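Local coordinates for protein ATP phosphoribosyltransferase regulatory subunit (Thermotoga maritima, PDB 1USY) that is probably required for the first step of histidine biosynthesis and may let histidine exert feedback control over ATP phosphoribosyltransferase, at residues 90-95 against 267-272; 49-54 against 77-82; 68-73 against 95-100. One frame throughout, in Å; residues are numbered along the deposited sequence.

Interaction 1 of 3, residues 90-95 against 267-272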
loop_
_atom_site.group_PDB
_atom_site.type_symbol
_atom_site.label_atom_id
_atom_site.label_comp_id
_atom_site.label_asym_id
_atom_site.label_seq_id
_atom_site.Cartn_x
_atom_site.Cartn_y
_atom_site.Cartn_z
ATOM N N GLU C 90 -11.567 -20.120 -2.096
ATOM C CA GLU C 90 -12.385 -21.320 -2.154
ATOM C C GLU C 90 -13.826 -20.918 -2.079
ATOM O O GLU C 90 -14.219 -20.265 -1.131
ATOM C CB GLU C 90 -12.094 -22.237 -0.962
ATOM C CG GLU C 90 -11.508 -23.587 -1.327
ATOM C CD GLU C 90 -12.478 -24.473 -2.081
ATOM O OE1 GLU C 90 -12.028 -25.294 -2.912
ATOM O OE2 GLU C 90 -13.700 -24.352 -1.847
ATOM N N TYR C 91 -14.620 -21.303 -3.071
ATOM C CA TYR C 91 -16.052 -21.135 -2.958
ATOM C C TYR C 91 -16.567 -22.207 -2.011
ATOM O O TYR C 91 -16.539 -23.378 -2.340
ATOM C CB TYR C 91 -16.716 -21.237 -4.337
ATOM C CG TYR C 91 -18.137 -20.754 -4.356
ATOM C CD1 TYR C 91 -18.434 -19.441 -4.675
ATOM C CD2 TYR C 91 -19.184 -21.606 -4.028
ATOM C CE1 TYR C 91 -19.764 -18.978 -4.694
ATOM C CE2 TYR C 91 -20.502 -21.162 -4.019
ATOM C CZ TYR C 91 -20.782 -19.836 -4.347
ATOM O OH TYR C 91 -22.089 -19.367 -4.347
ATOM N N GLN C 92 -17.005 -21.813 -0.824
ATOM C CA GLN C 92 -17.519 -22.774 0.164
ATOM C C GLN C 92 -19.022 -22.695 0.339
ATOM O O GLN C 92 -19.621 -21.639 0.202
ATOM C CB GLN C 92 -16.854 -22.579 1.543
ATOM C CG GLN C 92 -15.371 -22.576 1.466
ATOM C CD GLN C 92 -14.654 -22.607 2.804
ATOM O OE1 GLN C 92 -15.258 -22.541 3.869
ATOM N NE2 GLN C 92 -13.336 -22.714 2.737
ATOM N N LEU C 93 -19.605 -23.836 0.644
ATOM C CA LEU C 93 -20.986 -23.943 1.093
ATOM C C LEU C 93 -20.945 -24.381 2.556
ATOM O O LEU C 93 -20.323 -25.380 2.899
ATOM C CB LEU C 93 -21.733 -25.025 0.296
ATOM C CG LEU C 93 -21.807 -24.906 -1.209
ATOM C CD1 LEU C 93 -22.796 -25.952 -1.842
ATOM C CD2 LEU C 93 -22.179 -23.530 -1.605
ATOM N N GLY C 94 -21.583 -23.645 3.437
ATOM C CA GLY C 94 -21.538 -24.081 4.807
ATOM C C GLY C 94 -22.674 -23.638 5.670
ATOM O O GLY C 94 -23.564 -22.904 5.235
ATOM N N LEU C 95 -22.607 -24.100 6.915
ATOM C CA LEU C 95 -23.695 -24.038 7.868
ATOM C C LEU C 95 -23.124 -23.515 9.157
ATOM O O LEU C 95 -22.021 -23.859 9.567
ATOM C CB LEU C 95 -24.206 -25.439 8.089
ATOM C CG LEU C 95 -25.004 -26.142 6.982
ATOM C CD1 LEU C 95 -25.206 -27.606 7.340
ATOM C CD2 LEU C 95 -26.335 -25.494 6.783
ATOM N N SER C 267 -18.314 -27.004 6.311
ATOM C CA SER C 267 -18.134 -26.371 5.037
ATOM C C SER C 267 -17.769 -27.419 4.022
ATOM O O SER C 267 -16.925 -28.284 4.288
ATOM C CB SER C 267 -17.007 -25.348 5.140
ATOM O OG SER C 267 -17.421 -24.185 4.474
ATOM N N ILE C 268 -18.411 -27.337 2.861
ATOM C CA ILE C 268 -18.115 -28.192 1.744
ATOM C C ILE C 268 -17.262 -27.331 0.842
ATOM O O ILE C 268 -17.531 -26.125 0.666
ATOM C CB ILE C 268 -19.435 -28.573 1.055
ATOM C CG1 ILE C 268 -20.189 -29.581 1.891
ATOM C CG2 ILE C 268 -19.215 -29.110 -0.353
ATOM C CD1 ILE C 268 -21.645 -29.711 1.506
ATOM N N PHE C 269 -16.221 -27.915 0.270
ATOM C CA PHE C 269 -15.366 -27.162 -0.638
ATOM C C PHE C 269 -15.682 -27.529 -2.086
ATOM O O PHE C 269 -15.452 -28.693 -2.466
ATOM C CB PHE C 269 -13.916 -27.505 -0.330
ATOM C CG PHE C 269 -13.556 -27.363 1.112
ATOM C CD1 PHE C 269 -13.576 -26.106 1.738
ATOM C CD2 PHE C 269 -13.192 -28.468 1.851
ATOM C CE1 PHE C 269 -13.245 -25.961 3.079
ATOM C CE2 PHE C 269 -12.861 -28.348 3.194
ATOM C CZ PHE C 269 -12.886 -27.090 3.813
ATOM N N LEU C 270 -16.202 -26.595 -2.902
ATOM C CA LEU C 270 -16.384 -26.924 -4.346
ATOM C C LEU C 270 -15.547 -26.252 -5.402
ATOM O O LEU C 270 -15.616 -26.680 -6.534
ATOM C CB LEU C 270 -17.840 -26.894 -4.831
ATOM C CG LEU C 270 -18.781 -25.807 -4.417
ATOM C CD1 LEU C 270 -19.865 -25.674 -5.460
ATOM C CD2 LEU C 270 -19.339 -26.294 -3.116
ATOM N N GLU C 271 -14.770 -25.221 -5.078
ATOM C CA GLU C 271 -14.089 -24.482 -6.141
ATOM C C GLU C 271 -12.910 -23.694 -5.638
ATOM O O GLU C 271 -13.087 -22.782 -4.841
ATOM C CB GLU C 271 -15.063 -23.507 -6.776
ATOM C CG GLU C 271 -15.256 -23.656 -8.268
ATOM C CD GLU C 271 -15.998 -22.470 -8.878
ATOM O OE1 GLU C 271 -15.757 -21.332 -8.444
ATOM O OE2 GLU C 271 -16.831 -22.682 -9.789
ATOM N N GLY C 272 -11.715 -24.050 -6.102
ATOM C CA GLY C 272 -10.539 -23.225 -5.918
ATOM C C GLY C 272 -10.521 -22.240 -7.072
ATOM O O GLY C 272 -11.078 -22.527 -8.133
#
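Q92 and F269 carry one face of this antiparallel strand pair, lying side by side and pointing the same way. Each has its CG beside the backbone N, chi1 -52° in both, which sets the glutamine amide against the rim of the phenyl ring. There NE2 of Q92 comes in the ring plane to CE1 of F269 at 3.3 Å, the amide and ring planes 77° apart. At the other end of the amide, OG of S267 donates to OE1 of Q92 over 2.8 Å, reaching it from above the carbonyl plane rather than along a lone pair. E90 flanks F269 on this same face, its OE2 3.5 Å from CB of F269.

On the face of Y91, L93 and I268, L93 meets the end of the L270 side chain, CG of L93 3.4 Å from CD2 of L270, the two crossing at about a right angle; L270 approaches the Y91 ring obliquely. Between the backbones, L93 N gives to I268 O (3.1 Å), and I268 N returns a nearly straight bond to L93 O (2.7 Å). Y91 N donates to E271 O at 2.8 Å, and L270 N donates to Y91 O at 3.3 Å. L270 and E271 together face Y91, consistent with a beta bulge in strand 263-273.

Farther out, Y75 OH is hydrogen-bonded to S267 OG, the F78 ring meets Y91 edge-to-face, and helices 6-17 and 103-120 pack on L93. Central antiparallel strands backed by helices in this way belong to the class II aminoacyl-tRNA synthetase fold, which this protein shares with histidyl-tRNA synthetase.

Interaction 2 of 3, residues 49-54 against 77-82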
loop_
_atom_site.group_PDB
_atom_site.type_symbol
_atom_site.label_atom_id
_atom_site.label_comp_id
_atom_site.label_asym_id
_atom_site.label_seq_id
_atom_site.Cartn_x
_atom_site.Cartn_y
_atom_site.Cartn_z
ATOM N N SER C 49 -9.315 -6.476 6.097
ATOM C CA SER C 49 -9.168 -7.849 6.432
ATOM C C SER C 49 -10.035 -8.531 5.420
ATOM O O SER C 49 -11.110 -8.029 5.114
ATOM C CB SER C 49 -9.807 -8.074 7.791
ATOM O OG SER C 49 -8.842 -7.992 8.814
ATOM N N ILE C 50 -9.613 -9.688 4.924
ATOM C CA ILE C 50 -10.434 -10.439 3.979
ATOM C C ILE C 50 -10.989 -11.711 4.587
ATOM O O ILE C 50 -10.316 -12.383 5.353
ATOM C CB ILE C 50 -9.651 -10.726 2.677
ATOM C CG1 ILE C 50 -10.590 -11.301 1.633
ATOM C CG2 ILE C 50 -8.512 -11.691 2.907
ATOM C CD1 ILE C 50 -10.251 -10.925 0.217
ATOM N N ARG C 51 -12.220 -12.049 4.243
ATOM C CA ARG C 51 -12.868 -13.226 4.800
ATOM C C ARG C 51 -12.029 -14.520 4.646
ATOM O O ARG C 51 -11.735 -14.984 3.527
ATOM C CB ARG C 51 -14.251 -13.389 4.195
ATOM C CG ARG C 51 -14.963 -14.647 4.643
ATOM C CD ARG C 51 -16.072 -15.045 3.700
ATOM N NE ARG C 51 -16.996 -13.933 3.521
ATOM C CZ ARG C 51 -17.459 -13.542 2.350
ATOM N NH1 ARG C 51 -17.093 -14.167 1.234
ATOM N NH2 ARG C 51 -18.298 -12.521 2.297
ATOM N N GLU C 52 -11.620 -15.076 5.784
ATOM C CA GLU C 52 -10.734 -16.220 5.782
ATOM C C GLU C 52 -11.361 -17.425 6.466
ATOM O O GLU C 52 -10.889 -18.565 6.317
ATOM C CB GLU C 52 -9.410 -15.826 6.420
ATOM C CG GLU C 52 -8.495 -15.153 5.410
ATOM C CD GLU C 52 -7.213 -14.620 6.003
ATOM O OE1 GLU C 52 -7.180 -13.424 6.388
ATOM O OE2 GLU C 52 -6.229 -15.398 6.066
ATOM N N ASP C 53 -12.436 -17.179 7.186
ATOM C CA ASP C 53 -13.117 -18.166 7.998
ATOM C C ASP C 53 -14.533 -17.662 8.224
ATOM O O ASP C 53 -14.722 -16.582 8.793
ATOM C CB ASP C 53 -12.391 -18.298 9.347
ATOM C CG ASP C 53 -13.129 -19.189 10.338
ATOM O OD1 ASP C 53 -14.209 -18.806 10.833
ATOM O OD2 ASP C 53 -12.686 -20.289 10.717
ATOM N N PHE C 54 -15.529 -18.434 7.807
ATOM C CA PHE C 54 -16.897 -17.983 7.949
ATOM C C PHE C 54 -17.424 -17.987 9.368
ATOM O O PHE C 54 -18.215 -17.128 9.752
ATOM C CB PHE C 54 -17.825 -18.786 7.080
ATOM C CG PHE C 54 -18.277 -18.027 5.904
ATOM C CD1 PHE C 54 -17.904 -18.422 4.612
ATOM C CD2 PHE C 54 -19.050 -16.891 6.082
ATOM C CE1 PHE C 54 -18.306 -17.682 3.517
ATOM C CE2 PHE C 54 -19.442 -16.154 5.004
ATOM C CZ PHE C 54 -19.083 -16.551 3.712
ATOM N N ASP C 77 -20.130 -18.706 -0.718
ATOM C CA ASP C 77 -19.263 -17.602 -1.067
ATOM C C ASP C 77 -17.809 -17.969 -1.038
ATOM O O ASP C 77 -17.442 -18.997 -0.507
ATOM C CB ASP C 77 -19.478 -16.437 -0.101
ATOM C CG ASP C 77 -19.245 -15.099 -0.758
ATOM O OD1 ASP C 77 -20.025 -14.189 -0.448
ATOM O OD2 ASP C 77 -18.334 -14.862 -1.602
ATOM N N PHE C 78 -16.989 -17.073 -1.563
ATOM C CA PHE C 78 -15.559 -17.265 -1.569
ATOM C C PHE C 78 -14.985 -17.089 -0.174
ATOM O O PHE C 78 -15.290 -16.141 0.510
ATOM C CB PHE C 78 -14.893 -16.342 -2.635
ATOM C CG PHE C 78 -15.193 -16.770 -4.051
ATOM C CD1 PHE C 78 -16.086 -16.072 -4.822
ATOM C CD2 PHE C 78 -14.643 -17.945 -4.577
ATOM C CE1 PHE C 78 -16.398 -16.489 -6.116
ATOM C CE2 PHE C 78 -14.947 -18.379 -5.874
ATOM C CZ PHE C 78 -15.809 -17.656 -6.651
ATOM N N VAL C 79 -14.164 -18.031 0.250
ATOM C CA VAL C 79 -13.303 -17.832 1.407
ATOM C C VAL C 79 -11.872 -17.724 0.834
ATOM O O VAL C 79 -11.533 -18.458 -0.113
ATOM C CB VAL C 79 -13.444 -18.993 2.364
ATOM C CG1 VAL C 79 -12.334 -18.979 3.364
ATOM C CG2 VAL C 79 -14.850 -18.981 3.051
ATOM N N TYR C 80 -11.077 -16.769 1.337
ATOM C CA TYR C 80 -9.747 -16.456 0.780
ATOM C C TYR C 80 -8.670 -16.950 1.760
ATOM O O TYR C 80 -8.918 -17.071 2.979
ATOM C CB TYR C 80 -9.577 -14.935 0.464
ATOM C CG TYR C 80 -10.696 -14.324 -0.394
ATOM C CD1 TYR C 80 -12.024 -14.310 0.049
ATOM C CD2 TYR C 80 -10.434 -13.781 -1.643
ATOM C CE1 TYR C 80 -13.049 -13.790 -0.737
ATOM C CE2 TYR C 80 -11.460 -13.227 -2.431
ATOM C CZ TYR C 80 -12.768 -13.251 -1.988
ATOM O OH TYR C 80 -13.802 -12.718 -2.767
ATOM N N ARG C 81 -7.495 -17.267 1.209
ATOM C CA ARG C 81 -6.362 -17.764 1.969
ATOM C C ARG C 81 -5.155 -17.524 1.102
ATOM O O ARG C 81 -5.309 -17.237 -0.088
ATOM C CB ARG C 81 -6.511 -19.262 2.332
ATOM C CG ARG C 81 -5.690 -20.234 1.471
ATOM C CD ARG C 81 -6.039 -21.722 1.641
ATOM N NE ARG C 81 -5.781 -22.514 0.422
ATOM C CZ ARG C 81 -6.705 -22.814 -0.509
ATOM N NH1 ARG C 81 -7.954 -22.375 -0.410
ATOM N NH2 ARG C 81 -6.381 -23.543 -1.560
ATOM N N TYR C 82 -3.960 -17.620 1.699
ATOM C CA TYR C 82 -2.708 -17.479 0.965
ATOM C C TYR C 82 -2.054 -18.842 0.671
ATOM O O TYR C 82 -1.869 -19.650 1.574
ATOM C CB TYR C 82 -1.742 -16.566 1.733
ATOM C CG TYR C 82 -2.005 -15.093 1.494
ATOM C CD1 TYR C 82 -2.738 -14.347 2.396
ATOM C CD2 TYR C 82 -1.536 -14.456 0.344
ATOM C CE1 TYR C 82 -2.998 -12.997 2.154
ATOM C CE2 TYR C 82 -1.801 -13.144 0.090
ATOM C CZ TYR C 82 -2.530 -12.410 0.995
ATOM O OH TYR C 82 -2.759 -11.071 0.758
HETATM O O HOH W 1 -18.803 -11.921 -0.152
HETATM O O HOH W 2 -8.960 -18.859 4.841
#
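The chain at E52 passes Y80 with CA atoms 5.1 Å apart, the touching parts running 127° from one another, and Y80 N makes a straight bond to R51 O (2.9 Å). R51 makes the main polar grip. Its CG stands opposite the backbone N (chi1 176°) and the chain bends at chi3, so that the guanidinium reaches back to the strand. NH1 of R51 donates in the guanidinium plane to F78 O at 2.8 Å and also forms a salt bridge to D77 OD2 at 3.2 Å, the guanidinium and carboxylate planes 55° apart; a water links NH2 to D77 OD1. F78 N donates to D77 OD2, which receives it on its anti lone pair. A leucine in place of R51 would probably leave the D77 carboxylate without its charge mate and F78 O without this donor.

CZ of F54 lies over one face of the R51 guanidinium, offset toward its rim; CB of D77 meets the F54 ring edge at CZ, 3.8 Å away, and CG2 of V79 lies 3.5 Å from CD1 of F54. On the other flank the methyl CD1 of I50 rests over the Y80 face in a CH-pi contact, 3.5 Å from the ring centroid.

A neighbouring subunit closes one side: its A28 N is bonded to Y80 OH, and its V26 packs on F78. Within the chain, D53 caps helix 54-60 through K56 N, F54 stacks on Y75, and segment 49-54 leads from the three-stranded sheet to strand 74-83, outermost in the large sheet within this chain.

Interaction 3 of 3, residues 68-73 against 95-100. Unlike the reference sequence in segment 68-73: E68 (reference Asp).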
loop_
_atom_site.group_PDB
_atom_site.type_symbol
_atom_site.label_atom_id
_atom_site.label_comp_id
_atom_site.label_asym_id
_atom_site.label_seq_id
_atom_site.Cartn_x
_atom_site.Cartn_y
_atom_site.Cartn_z
ATOM N N GLU C 68 -31.465 -12.079 22.402
ATOM C CA GLU C 68 -32.312 -12.888 21.544
ATOM C C GLU C 68 -31.581 -13.992 20.637
ATOM O O GLU C 68 -30.894 -13.686 19.645
ATOM C CB GLU C 68 -33.134 -12.025 20.530
ATOM C CG GLU C 68 -34.386 -11.322 21.137
ATOM C CD GLU C 68 -35.261 -12.214 22.033
ATOM O OE1 GLU C 68 -34.980 -13.459 22.186
ATOM O OE2 GLU C 68 -36.281 -11.708 22.633
ATOM N N SER C 69 -31.866 -15.131 21.144
ATOM C CA SER C 69 -31.723 -16.498 20.632
ATOM C C SER C 69 -30.654 -17.035 19.609
ATOM O O SER C 69 -29.534 -16.557 19.454
ATOM C CB SER C 69 -33.044 -16.718 19.903
ATOM O OG SER C 69 -33.132 -15.826 18.773
ATOM N N GLN C 70 -31.190 -18.080 18.986
ATOM C CA GLN C 70 -30.562 -18.983 18.030
ATOM C C GLN C 70 -30.399 -18.427 16.626
ATOM O O GLN C 70 -31.291 -17.802 16.057
ATOM C CB GLN C 70 -31.499 -20.225 17.934
ATOM C CG GLN C 70 -30.912 -21.429 17.208
ATOM C CD GLN C 70 -30.009 -22.275 18.098
ATOM O OE1 GLN C 70 -28.865 -22.533 17.726
ATOM N NE2 GLN C 70 -30.462 -22.721 19.259
ATOM N N ILE C 71 -29.236 -18.645 16.049
ATOM C CA ILE C 71 -29.075 -18.287 14.642
ATOM C C ILE C 71 -28.667 -19.557 13.888
ATOM O O ILE C 71 -27.906 -20.397 14.394
ATOM C CB ILE C 71 -28.054 -17.165 14.338
ATOM C CG1 ILE C 71 -26.881 -17.655 13.438
ATOM C CG2 ILE C 71 -27.452 -16.514 15.581
ATOM C CD1 ILE C 71 -25.763 -18.386 14.173
ATOM N N LYS C 72 -29.485 -19.852 12.916
ATOM C CA LYS C 72 -29.102 -20.878 11.973
ATOM C C LYS C 72 -28.613 -20.070 10.834
ATOM O O LYS C 72 -28.762 -18.851 10.862
ATOM C CB LYS C 72 -30.284 -21.700 11.576
ATOM C CG LYS C 72 -30.295 -23.013 12.281
ATOM C CD LYS C 72 -31.367 -23.019 13.314
ATOM C CE LYS C 72 -31.868 -24.420 13.615
ATOM N NZ LYS C 72 -31.842 -25.399 12.515
ATOM N N VAL C 73 -27.935 -20.674 9.892
ATOM C CA VAL C 73 -27.576 -19.968 8.672
ATOM C C VAL C 73 -26.841 -20.905 7.809
ATOM O O VAL C 73 -26.095 -21.763 8.328
ATOM C CB VAL C 73 -26.749 -18.661 8.858
ATOM C CG1 VAL C 73 -27.588 -17.555 9.463
ATOM C CG2 VAL C 73 -25.450 -18.862 9.663
ATOM N N LEU C 95 -22.607 -24.100 6.915
ATOM C CA LEU C 95 -23.695 -24.038 7.868
ATOM C C LEU C 95 -23.124 -23.515 9.157
ATOM O O LEU C 95 -22.021 -23.859 9.567
ATOM C CB LEU C 95 -24.206 -25.439 8.089
ATOM C CG LEU C 95 -25.004 -26.142 6.982
ATOM C CD1 LEU C 95 -25.206 -27.606 7.340
ATOM C CD2 LEU C 95 -26.335 -25.494 6.783
ATOM N N GLU C 96 -23.849 -22.659 9.816
ATOM C CA GLU C 96 -23.424 -22.324 11.155
ATOM C C GLU C 96 -24.627 -22.381 12.041
ATOM O O GLU C 96 -25.704 -21.859 11.694
ATOM C CB GLU C 96 -22.797 -20.933 11.210
ATOM C CG GLU C 96 -21.499 -20.901 11.986
ATOM C CD GLU C 96 -20.302 -21.485 11.202
ATOM O OE1 GLU C 96 -19.409 -22.038 11.842
ATOM O OE2 GLU C 96 -20.224 -21.386 9.960
ATOM N N LYS C 97 -24.453 -23.010 13.185
ATOM C CA LYS C 97 -25.557 -23.080 14.140
ATOM C C LYS C 97 -25.006 -22.755 15.485
ATOM O O LYS C 97 -24.361 -23.574 16.094
ATOM C CB LYS C 97 -26.234 -24.448 14.141
ATOM C CG LYS C 97 -27.280 -24.640 15.251
ATOM C CD LYS C 97 -28.241 -25.774 14.978
ATOM C CE LYS C 97 -29.379 -25.761 16.003
ATOM N NZ LYS C 97 -30.131 -27.018 15.948
ATOM N N VAL C 98 -25.209 -21.530 15.926
ATOM C CA VAL C 98 -24.722 -21.156 17.229
ATOM C C VAL C 98 -25.903 -20.563 17.908
ATOM O O VAL C 98 -26.334 -19.482 17.599
ATOM C CB VAL C 98 -23.549 -20.106 17.243
ATOM C CG1 VAL C 98 -23.867 -18.889 16.522
ATOM C CG2 VAL C 98 -23.271 -19.659 18.686
ATOM N N PRO C 99 -26.272 -20.993 19.127
ATOM C CA PRO C 99 -25.705 -21.988 20.067
ATOM C C PRO C 99 -25.783 -23.490 19.729
ATOM O O PRO C 99 -26.734 -23.997 19.105
ATOM C CB PRO C 99 -26.466 -21.703 21.365
ATOM C CG PRO C 99 -27.345 -20.393 21.083
ATOM C CD PRO C 99 -27.418 -20.235 19.646
ATOM N N ARG C 100 -24.741 -24.147 20.274
ATOM C CA ARG C 100 -24.611 -25.612 20.287
ATOM C C ARG C 100 -25.173 -26.057 21.602
ATOM O O ARG C 100 -24.462 -26.041 22.623
ATOM C CB ARG C 100 -23.133 -26.011 20.306
ATOM C CG ARG C 100 -22.705 -27.227 19.487
ATOM C CD ARG C 100 -22.819 -28.672 20.080
ATOM N NE ARG C 100 -22.665 -28.919 21.527
ATOM C CZ ARG C 100 -22.422 -30.129 22.110
ATOM N NH1 ARG C 100 -22.241 -31.231 21.408
ATOM N NH2 ARG C 100 -22.340 -30.240 23.427
#
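V73 and E96, both buried, hold the firm end of this contact. E96 N donates to V73 O at 2.8 Å with an N-H...O angle of 166°, tilted 22° from the carbonyl plane, and CG2 of V73 lies 3.7 Å from CB of E96. L95 beside them is buried, its side chain packed on W74 and helix 103-120.

Toward I71 and V98 the grip slackens. They form a single antiparallel bridge whose two bonds are weak: I71 N to V98 O spans 3.4 Å and V98 N to I71 O 3.3 Å. Next to it Q70 passes obliquely by P99, which follows a cis peptide bond; both are partly exposed, and S69 at the outer end is exposed. K97, its CG anti to the backbone N (chi1 172°) and its chain extended, runs alongside K72, CE of K97 3.7 Å from CE of K72. Their ammonium groups are probably tolerated because K97 NZ is salt-bridged to D105 and E108, while K72 NZ bonds to K19 O and has a long, weak ion pair with E108.

Residues 71-73 prolong the open end of the beta hairpin 74-83/86-97, consistent with the motif 2 hairpin of class II synthetases.

Strand 86-97 threads through the set: interaction 1 joins it to 263-273, and interaction 3 uses its far end, L95 belonging to both although their centres are about 19 Å apart. Interaction 2 lies across the other edge of this strand, its centre about 11 Å from that of interaction 1, and probable hydrogen bonds connect them, E90 N to V79 O at 2.6 Å and Q92 N to D77 O at 2.9 Å. Interactions 2 and 3, about 20 Å apart between centres, do not touch directly but are linked by the sheet and by the short run of chain from 73 to 77. The histidine pocket is lined by K157, L159, I184 and Y185, none belonging to these contacts.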